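Local coordinates for aspartate aminotransferase (Giardia lamblia, PDB 3MEB), which probably transfers the amino group of L-aspartate to 2-oxoglutarate with the help of pyridoxal 5'-phosphate, giving oxaloacetate and L-glutamate, as a homodimer, at residues A[38-43]-A[54-59]; A[65-70]-A[351-356]; A[76-81]-A[333-338]; A[130-135]-A[156-161]; A[229-234]-A[260-265]. One frame throughout, in Å; residues are numbered along the deposited sequence. Where two conformers were deposited one is given.

Interaction 1. Residues A[38-43]-A[54-59]; sequences NLTVLY and LGVGAY. With EDO (1,2-ethanediol), chain F; SO4 (sulfate ion), chain C.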
# COMPACT_ATOMS: atom_id res chain seq x y z
N ASN A 38 14.72 -12.41 0.74
CA ASN A 38 15.39 -13.03 1.89
C ASN A 38 16.92 -13.03 1.73
O ASN A 38 17.64 -13.19 2.71
CB ASN A 38 14.82 -14.45 2.10
CG ASN A 38 15.39 -15.19 3.35
OD1 ASN A 38 15.20 -14.75 4.49
ND2 ASN A 38 16.06 -16.34 3.11
N LEU A 39 17.44 -12.83 0.51
CA LEU A 39 18.88 -12.83 0.32
C LEU A 39 19.51 -11.67 1.05
O LEU A 39 20.64 -11.79 1.54
CB LEU A 39 19.24 -12.77 -1.18
CG LEU A 39 18.86 -13.99 -2.00
CD1 LEU A 39 19.00 -13.64 -3.53
CD2 LEU A 39 19.74 -15.22 -1.63
N THR A 40 18.79 -10.56 1.17
CA THR A 40 19.33 -9.42 1.93
C THR A 40 19.35 -9.72 3.43
O THR A 40 20.28 -9.30 4.12
CB THR A 40 18.57 -8.14 1.59
OG1 THR A 40 18.67 -7.95 0.17
CG2 THR A 40 19.13 -6.91 2.34
N VAL A 41 18.34 -10.45 3.90
CA VAL A 41 18.27 -10.85 5.33
C VAL A 41 19.47 -11.70 5.68
O VAL A 41 20.18 -11.41 6.67
CB VAL A 41 16.95 -11.56 5.68
CG1 VAL A 41 16.90 -12.00 7.16
CG2 VAL A 41 15.74 -10.59 5.40
N LEU A 42 19.75 -12.70 4.84
CA LEU A 42 20.86 -13.60 5.05
C LEU A 42 22.20 -12.88 4.97
O LEU A 42 23.07 -13.11 5.81
CB LEU A 42 20.81 -14.75 4.04
CG LEU A 42 19.61 -15.68 4.19
CD1 LEU A 42 19.63 -16.73 3.07
CD2 LEU A 42 19.60 -16.30 5.58
N TYR A 43 22.36 -12.05 3.93
CA TYR A 43 23.56 -11.27 3.73
C TYR A 43 23.82 -10.37 4.94
O TYR A 43 24.97 -10.20 5.36
CB TYR A 43 23.44 -10.40 2.46
CG TYR A 43 24.52 -9.34 2.38
CD1 TYR A 43 25.76 -9.66 1.83
CD2 TYR A 43 24.30 -8.05 2.85
CE1 TYR A 43 26.77 -8.71 1.72
CE2 TYR A 43 25.32 -7.07 2.77
CZ TYR A 43 26.56 -7.41 2.19
OH TYR A 43 27.60 -6.51 2.08
N LEU A 54 24.61 -9.85 -4.10
CA LEU A 54 24.36 -9.72 -5.56
C LEU A 54 22.94 -10.23 -5.84
O LEU A 54 22.69 -10.86 -6.85
CB LEU A 54 25.39 -10.54 -6.37
CG LEU A 54 26.85 -10.21 -6.10
CD1 LEU A 54 27.79 -11.19 -6.86
CD2 LEU A 54 27.10 -8.76 -6.54
N GLY A 55 22.03 -9.94 -4.92
CA GLY A 55 20.69 -10.52 -4.88
C GLY A 55 19.65 -9.57 -5.44
O GLY A 55 19.51 -9.45 -6.66
N VAL A 56 18.94 -8.90 -4.55
CA VAL A 56 17.95 -7.89 -4.88
C VAL A 56 18.55 -6.81 -5.81
O VAL A 56 19.69 -6.36 -5.61
CB VAL A 56 17.39 -7.22 -3.57
CG1 VAL A 56 16.44 -6.05 -3.89
CG2 VAL A 56 16.69 -8.26 -2.68
N GLY A 57 17.80 -6.43 -6.83
CA GLY A 57 18.25 -5.38 -7.72
C GLY A 57 18.05 -4.04 -7.05
O GLY A 57 17.00 -3.42 -7.20
N ALA A 58 19.06 -3.59 -6.35
CA ALA A 58 19.02 -2.32 -5.68
C ALA A 58 20.33 -1.63 -5.89
O ALA A 58 21.38 -2.15 -5.53
CB ALA A 58 18.76 -2.52 -4.19
N TYR A 59 20.30 -0.43 -6.45
CA TYR A 59 21.54 0.27 -6.73
C TYR A 59 22.46 0.40 -5.50
O TYR A 59 21.99 0.59 -4.39
CB TYR A 59 21.29 1.65 -7.38
CG TYR A 59 22.61 2.25 -7.80
CD1 TYR A 59 23.33 1.72 -8.85
CD2 TYR A 59 23.17 3.27 -7.07
CE1 TYR A 59 24.55 2.23 -9.21
CE2 TYR A 59 24.40 3.80 -7.40
CZ TYR A 59 25.09 3.28 -8.48
OH TYR A 59 26.30 3.80 -8.79
C1 EDO F . 22.19 -5.13 -3.40
O1 EDO F . 20.93 -5.82 -3.37
C2 EDO F . 22.90 -5.34 -4.73
O2 EDO F . 22.04 -4.87 -5.76
S SO4 C . 14.08 -7.56 -7.89
O1 SO4 C . 13.76 -8.43 -9.04
O2 SO4 C . 15.25 -8.01 -7.16
O3 SO4 C . 14.25 -6.21 -8.38
O4 SO4 C . 12.92 -7.60 -7.03
O HOH W 1 19.78 -9.32 -1.91

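Interaction 2. Residues A[65-70]-A[351-356]; sequences KPWILP and KEMSAR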
# COMPACT_ATOMS: atom_id res chain seq x y z
N LYS A 65 27.41 0.78 -1.05
CA LYS A 65 26.45 1.28 -0.03
C LYS A 65 25.19 1.82 -0.69
O LYS A 65 25.25 2.30 -1.81
CB LYS A 65 27.08 2.41 0.78
CG LYS A 65 28.14 1.97 1.76
CD LYS A 65 28.90 3.23 2.23
CE LYS A 65 29.63 3.03 3.55
NZ LYS A 65 30.30 4.32 3.91
N PRO A 66 24.06 1.80 0.02
CA PRO A 66 22.90 2.54 -0.50
C PRO A 66 23.26 3.96 -0.90
O PRO A 66 24.10 4.61 -0.25
CB PRO A 66 21.94 2.54 0.67
CG PRO A 66 22.23 1.26 1.37
CD PRO A 66 23.73 1.10 1.27
N TRP A 67 22.65 4.42 -1.99
CA TRP A 67 22.94 5.71 -2.58
C TRP A 67 21.68 6.52 -2.75
O TRP A 67 20.83 6.19 -3.58
CB TRP A 67 23.57 5.53 -3.97
CG TRP A 67 24.16 6.81 -4.53
CD1 TRP A 67 25.11 7.59 -3.96
CD2 TRP A 67 23.84 7.42 -5.78
NE1 TRP A 67 25.41 8.66 -4.78
CE2 TRP A 67 24.63 8.58 -5.90
CE3 TRP A 67 22.96 7.10 -6.81
CZ2 TRP A 67 24.58 9.40 -7.02
CZ3 TRP A 67 22.90 7.93 -7.92
CH2 TRP A 67 23.70 9.07 -8.01
N ILE A 68 21.56 7.61 -1.96
CA ILE A 68 20.50 8.58 -2.17
C ILE A 68 20.86 9.46 -3.38
O ILE A 68 21.88 10.16 -3.37
CB ILE A 68 20.26 9.48 -0.94
CG1 ILE A 68 19.93 8.60 0.30
CG2 ILE A 68 19.16 10.45 -1.21
CD1 ILE A 68 18.48 8.23 0.44
N LEU A 69 20.03 9.45 -4.41
CA LEU A 69 20.26 10.32 -5.58
C LEU A 69 20.39 11.78 -5.14
O LEU A 69 19.58 12.23 -4.36
CB LEU A 69 19.15 10.20 -6.61
CG LEU A 69 19.27 9.09 -7.65
CD1 LEU A 69 19.21 7.71 -6.97
CD2 LEU A 69 18.18 9.28 -8.71
N PRO A 70 21.41 12.51 -5.64
CA PRO A 70 21.50 13.94 -5.29
C PRO A 70 20.19 14.71 -5.58
O PRO A 70 19.80 15.58 -4.78
CB PRO A 70 22.65 14.43 -6.16
CG PRO A 70 23.57 13.27 -6.27
CD PRO A 70 22.61 12.05 -6.36
N LYS A 351 22.05 8.31 -15.29
CA LYS A 351 23.20 7.98 -16.16
C LYS A 351 24.43 7.52 -15.36
O LYS A 351 25.09 6.55 -15.75
CB LYS A 351 23.55 9.16 -17.06
CG LYS A 351 22.57 9.37 -18.23
CD LYS A 351 22.73 10.77 -18.85
CE LYS A 351 21.81 11.03 -20.06
NZ LYS A 351 21.65 9.87 -21.00
N GLU A 352 24.73 8.20 -14.24
CA GLU A 352 25.84 7.80 -13.36
C GLU A 352 25.65 6.37 -12.84
O GLU A 352 26.59 5.59 -12.81
CB GLU A 352 26.02 8.78 -12.18
N MET A 353 24.42 6.01 -12.43
CA MET A 353 24.13 4.66 -12.02
C MET A 353 24.35 3.67 -13.17
O MET A 353 24.98 2.65 -12.97
CB MET A 353 22.71 4.49 -11.46
CG MET A 353 22.43 5.31 -10.24
SD MET A 353 20.92 4.84 -9.34
CE MET A 353 19.69 5.77 -10.24
N SER A 354 23.86 3.99 -14.36
CA SER A 354 24.03 3.07 -15.51
C SER A 354 25.51 2.90 -15.83
O SER A 354 25.97 1.82 -16.19
CB SER A 354 23.31 3.61 -16.76
OG SER A 354 23.40 2.70 -17.85
N ALA A 355 26.24 3.99 -15.72
CA ALA A 355 27.64 4.00 -16.07
C ALA A 355 28.41 3.10 -15.09
O ALA A 355 29.29 2.33 -15.51
CB ALA A 355 28.21 5.44 -16.10
N ARG A 356 28.08 3.17 -13.81
CA ARG A 356 28.80 2.32 -12.84
C ARG A 356 28.55 0.83 -13.08
O ARG A 356 29.46 -0.01 -12.96
CB ARG A 356 28.51 2.70 -11.39
CG ARG A 356 29.66 2.32 -10.47
CD ARG A 356 29.36 2.56 -8.99
NE ARG A 356 28.51 1.51 -8.41
CZ ARG A 356 28.88 0.25 -8.18
NH1 ARG A 356 27.99 -0.60 -7.68
NH2 ARG A 356 30.10 -0.19 -8.49

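Interaction 3. Residues A[76-81]-A[333-338]; sequences EAIISS and VQVIVH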
# COMPACT_ATOMS: atom_id res chain seq x y z
N GLU A 76 14.20 16.11 -0.82
CA GLU A 76 13.96 15.89 0.61
C GLU A 76 14.07 17.16 1.39
O GLU A 76 13.23 17.44 2.24
CB GLU A 76 14.92 14.87 1.23
CG GLU A 76 14.43 13.43 1.22
CD GLU A 76 13.20 13.17 2.05
OE1 GLU A 76 12.70 14.05 2.80
OE2 GLU A 76 12.71 12.05 1.94
N ALA A 77 15.15 17.91 1.18
CA ALA A 77 15.33 19.17 1.87
C ALA A 77 14.16 20.12 1.59
O ALA A 77 13.75 20.88 2.48
CB ALA A 77 16.63 19.81 1.49
N ILE A 78 13.64 20.11 0.36
CA ILE A 78 12.55 21.00 0.04
C ILE A 78 11.30 20.58 0.82
O ILE A 78 10.64 21.40 1.49
CB ILE A 78 12.22 21.03 -1.48
CG1 ILE A 78 13.31 21.78 -2.26
CG2 ILE A 78 10.82 21.68 -1.75
CD1 ILE A 78 13.29 21.51 -3.76
N ILE A 79 10.94 19.29 0.74
CA ILE A 79 9.65 18.89 1.29
C ILE A 79 9.72 18.80 2.80
O ILE A 79 8.71 18.97 3.45
CB ILE A 79 9.11 17.57 0.68
CG1 ILE A 79 10.01 16.39 1.04
CG2 ILE A 79 9.00 17.69 -0.80
CD1 ILE A 79 9.54 15.04 0.45
N SER A 80 10.89 18.54 3.37
CA SER A 80 11.03 18.43 4.84
C SER A 80 11.00 19.80 5.56
O SER A 80 10.83 19.85 6.76
CB SER A 80 12.31 17.65 5.21
OG SER A 80 12.27 16.31 4.65
N SER A 81 11.15 20.89 4.79
CA SER A 81 11.28 22.26 5.31
C SER A 81 9.95 23.00 5.53
O SER A 81 9.91 23.99 6.29
CB SER A 81 12.13 23.10 4.37
OG SER A 81 13.45 22.58 4.35
N VAL A 333 9.02 12.70 -6.22
CA VAL A 333 8.97 12.62 -7.67
C VAL A 333 8.46 13.90 -8.32
O VAL A 333 9.06 14.40 -9.30
CB VAL A 333 8.12 11.41 -8.12
CG1 VAL A 333 7.91 11.40 -9.64
CG2 VAL A 333 8.76 10.13 -7.64
N GLN A 334 7.38 14.46 -7.79
CA GLN A 334 6.79 15.64 -8.38
C GLN A 334 7.70 16.86 -8.21
O GLN A 334 7.82 17.68 -9.12
CB GLN A 334 5.37 15.87 -7.81
CG GLN A 334 5.27 16.56 -6.47
CD GLN A 334 3.83 16.60 -6.01
OE1 GLN A 334 3.06 15.66 -6.29
NE2 GLN A 334 3.43 17.68 -5.34
N VAL A 335 8.34 16.96 -7.06
CA VAL A 335 9.26 18.09 -6.80
C VAL A 335 10.47 18.07 -7.79
O VAL A 335 10.92 19.12 -8.29
CB VAL A 335 9.72 18.11 -5.33
CG1 VAL A 335 11.00 19.02 -5.13
CG2 VAL A 335 8.54 18.57 -4.41
N ILE A 336 11.01 16.89 -8.03
CA ILE A 336 12.10 16.71 -8.98
C ILE A 336 11.62 17.06 -10.41
O ILE A 336 12.23 17.90 -11.09
CB ILE A 336 12.67 15.25 -8.94
CG1 ILE A 336 13.44 15.04 -7.62
CG2 ILE A 336 13.61 15.01 -10.14
CD1 ILE A 336 13.86 13.61 -7.28
N VAL A 337 10.55 16.42 -10.84
CA VAL A 337 10.15 16.49 -12.26
C VAL A 337 9.72 17.91 -12.71
O VAL A 337 9.97 18.32 -13.84
CB VAL A 337 9.08 15.44 -12.58
CG1 VAL A 337 8.44 15.71 -13.97
CG2 VAL A 337 9.70 14.07 -12.52
N HIS A 338 9.12 18.67 -11.81
CA HIS A 338 8.64 20.01 -12.17
C HIS A 338 9.66 21.12 -11.90
O HIS A 338 9.33 22.29 -12.07
CB HIS A 338 7.33 20.30 -11.38
CG HIS A 338 6.19 19.43 -11.82
ND1 HIS A 338 5.40 19.75 -12.90
CD2 HIS A 338 5.71 18.26 -11.33
CE1 HIS A 338 4.48 18.82 -13.05
NE2 HIS A 338 4.64 17.90 -12.11

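Interaction 4. Residues A[130-135]-A[156-161]; sequences GSLHIG and PNHYGI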
# COMPACT_ATOMS: atom_id res chain seq x y z
N GLY A 130 2.21 -2.77 -6.53
CA GLY A 130 0.85 -2.30 -6.24
C GLY A 130 0.15 -1.87 -7.52
O GLY A 130 -1.07 -1.98 -7.65
N SER A 131 0.94 -1.38 -8.48
CA SER A 131 0.40 -1.01 -9.80
C SER A 131 -0.03 -2.28 -10.56
O SER A 131 -1.13 -2.32 -11.11
CB SER A 131 1.41 -0.17 -10.57
OG SER A 131 1.68 1.05 -9.90
N LEU A 132 0.77 -3.35 -10.49
CA LEU A 132 0.42 -4.64 -11.12
C LEU A 132 -0.80 -5.25 -10.49
O LEU A 132 -1.66 -5.73 -11.18
CB LEU A 132 1.57 -5.66 -11.01
CG LEU A 132 2.87 -5.32 -11.76
CD1 LEU A 132 4.07 -6.02 -11.12
CD2 LEU A 132 2.75 -5.63 -13.32
N HIS A 133 -0.81 -5.31 -9.16
CA HIS A 133 -1.99 -5.79 -8.47
C HIS A 133 -3.28 -5.12 -8.98
O HIS A 133 -4.21 -5.81 -9.41
CB HIS A 133 -1.87 -5.66 -6.94
CG HIS A 133 -3.14 -5.98 -6.22
ND1 HIS A 133 -3.66 -7.26 -6.16
CD2 HIS A 133 -4.01 -5.18 -5.56
CE1 HIS A 133 -4.81 -7.23 -5.50
NE2 HIS A 133 -5.04 -5.98 -5.13
N ILE A 134 -3.32 -3.80 -8.89
CA ILE A 134 -4.54 -3.04 -9.23
C ILE A 134 -4.87 -3.15 -10.72
O ILE A 134 -6.05 -3.27 -11.09
CB ILE A 134 -4.43 -1.55 -8.79
CG1 ILE A 134 -4.41 -1.46 -7.26
CG2 ILE A 134 -5.63 -0.72 -9.35
CD1 ILE A 134 -5.72 -1.90 -6.58
N GLY A 135 -3.83 -3.17 -11.55
CA GLY A 135 -4.01 -3.28 -12.99
C GLY A 135 -4.47 -4.69 -13.41
O GLY A 135 -5.40 -4.83 -14.21
N PRO A 156 9.50 -13.57 -10.84
CA PRO A 156 8.75 -14.57 -10.09
C PRO A 156 7.50 -14.03 -9.42
O PRO A 156 6.46 -14.70 -9.42
CB PRO A 156 9.77 -15.06 -9.04
CG PRO A 156 11.05 -14.99 -9.74
CD PRO A 156 10.96 -13.75 -10.64
N ASN A 157 7.57 -12.81 -8.89
CA ASN A 157 6.42 -12.30 -8.16
C ASN A 157 5.20 -12.06 -9.04
O ASN A 157 4.06 -11.97 -8.50
CB ASN A 157 6.75 -11.02 -7.38
CG ASN A 157 5.71 -10.73 -6.30
OD1 ASN A 157 5.12 -11.68 -5.72
ND2 ASN A 157 5.53 -9.42 -5.98
N HIS A 158 5.42 -11.94 -10.36
CA HIS A 158 4.31 -11.84 -11.27
C HIS A 158 3.33 -13.02 -11.09
O HIS A 158 2.11 -12.83 -11.16
CB HIS A 158 4.72 -11.82 -12.76
CG HIS A 158 5.29 -10.52 -13.26
ND1 HIS A 158 6.15 -10.47 -14.34
CD2 HIS A 158 5.11 -9.24 -12.86
CE1 HIS A 158 6.49 -9.22 -14.56
NE2 HIS A 158 5.86 -8.45 -13.70
N TYR A 159 3.86 -14.22 -10.87
CA TYR A 159 3.00 -15.40 -10.73
C TYR A 159 2.13 -15.26 -9.49
O TYR A 159 0.99 -15.67 -9.49
CB TYR A 159 3.80 -16.72 -10.61
CG TYR A 159 4.67 -16.97 -11.82
CD1 TYR A 159 4.15 -16.92 -13.10
CD2 TYR A 159 6.03 -17.26 -11.68
CE1 TYR A 159 4.97 -17.12 -14.22
CE2 TYR A 159 6.84 -17.47 -12.78
CZ TYR A 159 6.31 -17.40 -14.04
OH TYR A 159 7.14 -17.63 -15.10
N GLY A 160 2.69 -14.69 -8.43
CA GLY A 160 1.94 -14.54 -7.18
C GLY A 160 0.92 -13.42 -7.22
O GLY A 160 -0.16 -13.53 -6.67
N ILE A 161 1.31 -12.30 -7.83
CA ILE A 161 0.42 -11.18 -8.03
C ILE A 161 -0.75 -11.71 -8.82
O ILE A 161 -1.91 -11.48 -8.47
CB ILE A 161 1.10 -10.03 -8.77
CG1 ILE A 161 2.27 -9.48 -7.94
CG2 ILE A 161 0.07 -8.92 -9.04
CD1 ILE A 161 3.34 -8.75 -8.73
O HOH W 2 -2.36 -9.72 -6.70

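Interaction 5. Residues A[229-234]-A[260-265]; sequences PIMKEK and RMFVDA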
# COMPACT_ATOMS: atom_id res chain seq x y z
N PRO A 229 2.01 -4.75 -35.68
CA PRO A 229 0.86 -5.16 -36.51
C PRO A 229 0.10 -6.42 -36.02
O PRO A 229 -1.09 -6.56 -36.33
CB PRO A 229 1.50 -5.44 -37.88
CG PRO A 229 2.95 -5.75 -37.53
CD PRO A 229 3.26 -4.79 -36.45
N ILE A 230 0.77 -7.33 -35.30
CA ILE A 230 0.13 -8.53 -34.78
C ILE A 230 -0.86 -8.07 -33.68
O ILE A 230 -2.01 -8.49 -33.61
CB ILE A 230 1.15 -9.52 -34.14
CG1 ILE A 230 2.17 -10.04 -35.15
CG2 ILE A 230 0.45 -10.70 -33.47
CD1 ILE A 230 3.35 -10.76 -34.47
N MET A 231 -0.37 -7.18 -32.83
CA MET A 231 -1.14 -6.63 -31.72
C MET A 231 -2.35 -5.85 -32.23
O MET A 231 -3.45 -5.95 -31.66
CB MET A 231 -0.24 -5.74 -30.85
CG MET A 231 0.88 -6.49 -30.16
SD MET A 231 0.39 -7.58 -28.81
CE MET A 231 -0.33 -6.45 -27.62
N LYS A 232 -2.14 -5.07 -33.29
CA LYS A 232 -3.22 -4.31 -33.94
C LYS A 232 -4.22 -5.27 -34.58
O LYS A 232 -5.42 -5.14 -34.35
CB LYS A 232 -2.67 -3.39 -35.05
CG LYS A 232 -1.87 -2.14 -34.56
CD LYS A 232 -2.77 -1.11 -33.89
CE LYS A 232 -3.70 -0.40 -34.85
NZ LYS A 232 -4.80 0.23 -34.04
N GLU A 233 -3.72 -6.22 -35.37
CA GLU A 233 -4.58 -7.17 -36.09
C GLU A 233 -5.42 -8.02 -35.15
O GLU A 233 -6.60 -8.25 -35.41
CB GLU A 233 -3.74 -8.10 -36.98
CG GLU A 233 -4.55 -9.28 -37.55
CD GLU A 233 -3.75 -10.17 -38.48
OE1 GLU A 233 -2.56 -9.89 -38.75
OE2 GLU A 233 -4.33 -11.17 -38.95
N LYS A 234 -4.81 -8.49 -34.07
CA LYS A 234 -5.48 -9.33 -33.08
C LYS A 234 -6.24 -8.55 -31.97
O LYS A 234 -6.90 -9.16 -31.11
CB LYS A 234 -4.45 -10.24 -32.41
CG LYS A 234 -3.69 -11.15 -33.35
CD LYS A 234 -4.58 -12.30 -33.81
CE LYS A 234 -4.94 -13.25 -32.67
NZ LYS A 234 -5.37 -14.61 -33.15
N ARG A 260 5.63 3.93 -26.04
CA ARG A 260 5.22 5.09 -26.86
C ARG A 260 4.80 4.69 -28.29
O ARG A 260 3.75 5.17 -28.79
CB ARG A 260 6.29 6.19 -26.85
CG ARG A 260 6.48 6.79 -25.45
CD ARG A 260 7.41 7.97 -25.45
NE ARG A 260 7.93 8.26 -24.11
CZ ARG A 260 8.71 9.31 -23.83
NH1 ARG A 260 9.04 10.17 -24.76
NH2 ARG A 260 9.18 9.49 -22.62
N MET A 261 5.57 3.80 -28.91
CA MET A 261 5.24 3.27 -30.24
C MET A 261 3.91 2.55 -30.27
O MET A 261 3.11 2.74 -31.18
CB MET A 261 6.33 2.32 -30.74
CG MET A 261 6.01 1.78 -32.12
SD MET A 261 7.31 0.82 -32.86
CE MET A 261 7.44 -0.52 -31.67
N PHE A 262 3.66 1.70 -29.28
CA PHE A 262 2.40 0.97 -29.21
C PHE A 262 1.23 1.94 -29.06
O PHE A 262 0.22 1.80 -29.75
CB PHE A 262 2.41 -0.04 -28.06
CG PHE A 262 2.96 -1.40 -28.42
CD1 PHE A 262 3.92 -1.57 -29.40
CD2 PHE A 262 2.55 -2.52 -27.71
CE1 PHE A 262 4.40 -2.86 -29.71
CE2 PHE A 262 3.04 -3.80 -28.01
CZ PHE A 262 3.97 -3.96 -29.03
N VAL A 263 1.36 2.93 -28.18
CA VAL A 263 0.28 3.91 -27.94
C VAL A 263 0.02 4.77 -29.20
O VAL A 263 -1.12 5.01 -29.58
CB VAL A 263 0.60 4.80 -26.72
CG1 VAL A 263 -0.38 5.98 -26.65
CG2 VAL A 263 0.53 3.98 -25.41
N ASP A 264 1.08 5.25 -29.84
CA ASP A 264 0.99 6.08 -31.03
C ASP A 264 0.34 5.32 -32.18
O ASP A 264 -0.34 5.93 -33.00
CB ASP A 264 2.37 6.60 -31.45
CG ASP A 264 2.85 7.77 -30.60
OD1 ASP A 264 2.05 8.34 -29.81
OD2 ASP A 264 4.04 8.14 -30.73
N ALA A 265 0.54 4.00 -32.24
CA ALA A 265 -0.12 3.15 -33.23
C ALA A 265 -1.57 2.76 -32.90
O ALA A 265 -2.23 2.10 -33.72
CB ALA A 265 0.71 1.91 -33.46

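Interaction 1. Residues A[38-43]-A[54-59]
Leu39 and Thr40 of helix 37-45 lean on Gly55 and Val56, in the loop that follows strand 52-54 at the active site of this aminotransferase. Two van der Waals contacts join them. Leu39 CD1 rests on Gly55 CA at 3.8 Å. The hydroxyl oxygen of Thr40, OG1, lies 3.5 Å from the methyl carbon Val56 CG2. The polar link is indirect: one water accepts from Val56 N and also bonds Thr40 OG1. Thr40 OG1 sits beside its own backbone N (chi1 -58°), which turns the hydroxyl toward this water. The rest of the loop holds small molecules probably left from crystallisation. Val56 O accepts from O1 of a 1,2-ethanediol at 2.6 Å. A sulfate is gripped by the loop, Arg419, Trp155, Asn213 and Lys277, the last three belonging to the cofactor pocket. Tyr90 of the second subunit packs on Val56. Gly57 N gives the sulfate O2 a nearly straight bond of 3.0 Å, with an angle of 171° at the hydrogen.

Interaction 2. Residues A[65-70]-A[351-356]
A Met-aromatic contact ties the loop before helix 70-81 to the long helix 340-370. Trp67 and Met353 make it, and Leu69, at the N-cap position of helix 70-81, adds an aliphatic contact. Met353 reaches across from the helix. Its CG lies 3.5 Å from Trp67 CZ3, approaching the indole obliquely. The sulfur is at the ring's edge: SD is 5.1 Å from the centroid of the six-membered ring of Trp67, 80° off the ring normal. The nearest ring atom to Met353 SD is Trp67 CZ3, at 3.9 Å. The Met353 chain then bends at its last torsion (chi3 -85°). This bend carries the methyl away from the indole to Leu69, where Met353 CE meets Leu69 CD1 at 3.8 Å. The Leu69 and Met353 side chains lie nearly perpendicular. Within the loop, Leu69 CA also lies above one face of the Trp67 ring, toward its rim.

Tyr59 and Phe247 touch Met353 as well, and Phe346 and Asn349 of helix 340-370 touch Leu69. On the same helix turn, Arg356 bonds the backbone oxygens of Arg60 and Leu425. No hydrogen bond joins the two segments. Their hold on each other therefore rests on dispersion and on the polarisable sulfur beside the indole, with one methionine serving both loop residues.

Interaction 3. Residues A[76-81]-A[333-338]
Val335 of helix 327-337 points its two methyl groups at two neighbouring isoleucines of helix 70-81. Each branch has its own partner. CG1 of Val335 takes Ile78, whose terminal CD1 comes to 3.6 Å from it. The two chains run alongside one another with opposite sense. CG2 of Val335 takes Ile79 and meets the short branch, with Ile79 CG2 at 3.7 Å. Here the side chains meet at a slant. In Ile79 the longer CG1 branch lies between the backbone N and the carbonyl carbon (chi1 65°). That leaves CG2 beside the backbone N, where it faces the valine.

The surroundings differ across this small patch. Ile79 is buried, and Tyr331, Ile332 and His328 of helix 327-337 also touch it. Ile78 is exposed at the outer margin. Tyr86 packs on both Ile79 and Val335. Within residues 76-81, Ser80 OG gives a bond of 2.8 Å to Glu76 O, which also accepts from Ser80 N on the opposite face of the carbonyl plane. Glu76 OE2 bonds His328 and forms a salt bridge with Lys88 of the second subunit. The arrangement is an aliphatic helix-to-helix contact near the dimer interface, away from the cofactor sites, joining helices 70-81 and 327-337.

Interaction 4. Residues A[130-135]-A[156-161]
Leu132 and Ile161 form the centre of this contact, methyl to methyl. Leu132 CD1 lies 3.7 Å from Ile161 CD1, and the two side chains cross at about a right angle. The same Leu132 CD1 meets His158 at the imidazole edge, in the plane of the ring, 3.8 Å from CD2. Ile161 has a second arm. Its CG2 stands anti to the backbone N, which directs it to the other helix, 3.7 Å from His133 N. A water adds a polar bridge: it donates to Ile161 O and bonds His133 ND1 at 2.8 Å, in the plane of the His133 ring.

The next shell fixes both histidines. His158 is held at its two nitrogens, by Asp241 OD2 at NE2 and by Thr154 OG1 at ND1. Its ring also meets Trp155 edge-to-face. Asp241 and Trp155 belong to the cofactor pocket, and the Leu132 side chain comes within about 4 Å of pyridoxal phosphate. His158 is thus a second-shell residue that probably helps set the position of Asp241. His133 NE2 bonds Lys164 NZ of the second subunit.

The axes of the short segments 130-135 and 157-161 come within 10.4 Å, their directions 39° apart; they lie on helices 127-142 and 157-166. Leu132 and Ser131 also rest on Ala272 of strand 269-274, which places the pair against the large mixed sheet.

Interaction 5. Residues A[229-234]-A[260-265]
Met231 and Lys232, neighbours on helix 221-234, reach Phe262 of helix 257-264 and Ala265 just after it with folded side chains. Met231 is bent at chi2 (-71°) and again at chi3. Its CG, not its sulfur, makes the contact, 4.1 Å from Phe262 CE2. The approach to the ring is oblique. The end of the Phe262 side chain comes nearer to the methionine than its base, and its ring carbons CE2 and CZ do the touching. Trp224 meets the Phe262 ring edge-to-face, and Phe240 meets it too. Ile196 and Ala238 also touch Met231.

Lys232 is also curled, at chi2 and chi3 (both -70°), which brings the end of its chain to the backbone of Ala265. There Lys232 CE lies 3.1 Å from Ala265 O, and Lys232 NZ is 3.2 Å from the same oxygen. Val267 touches the lysine from the following loop.

The contact thus has two halves. The buried one is apolar, a methionine methylene (CG) against an aromatic ring. In the exposed one a lysine lies against a backbone oxygen, and its charge probably sits favourably beside the partly negative carbonyl oxygen.

In the fold
Interactions 2 and 4 are buried, while 1, 3 and 5 are partly buried. Interactions 1 and 2 touch directly: Tyr59, in the loop of interaction 1, packs on both Met353 and Trp67. Interactions 2 and 3 share neighbouring elements, since helix 70-81 starts at the loop of 2 and helix 327-337 runs on toward helix 340-370. Interactions 1 and 4 lie near the cofactor and are the ones with bridging waters. Interactions 2 and 3 are apolar, with sulfur and indole in one and aliphatic branches alone in the other. Interactions 3 and 5 lie farthest from the chain's centre. No other subunit touches the segments of 5, unlike the other four.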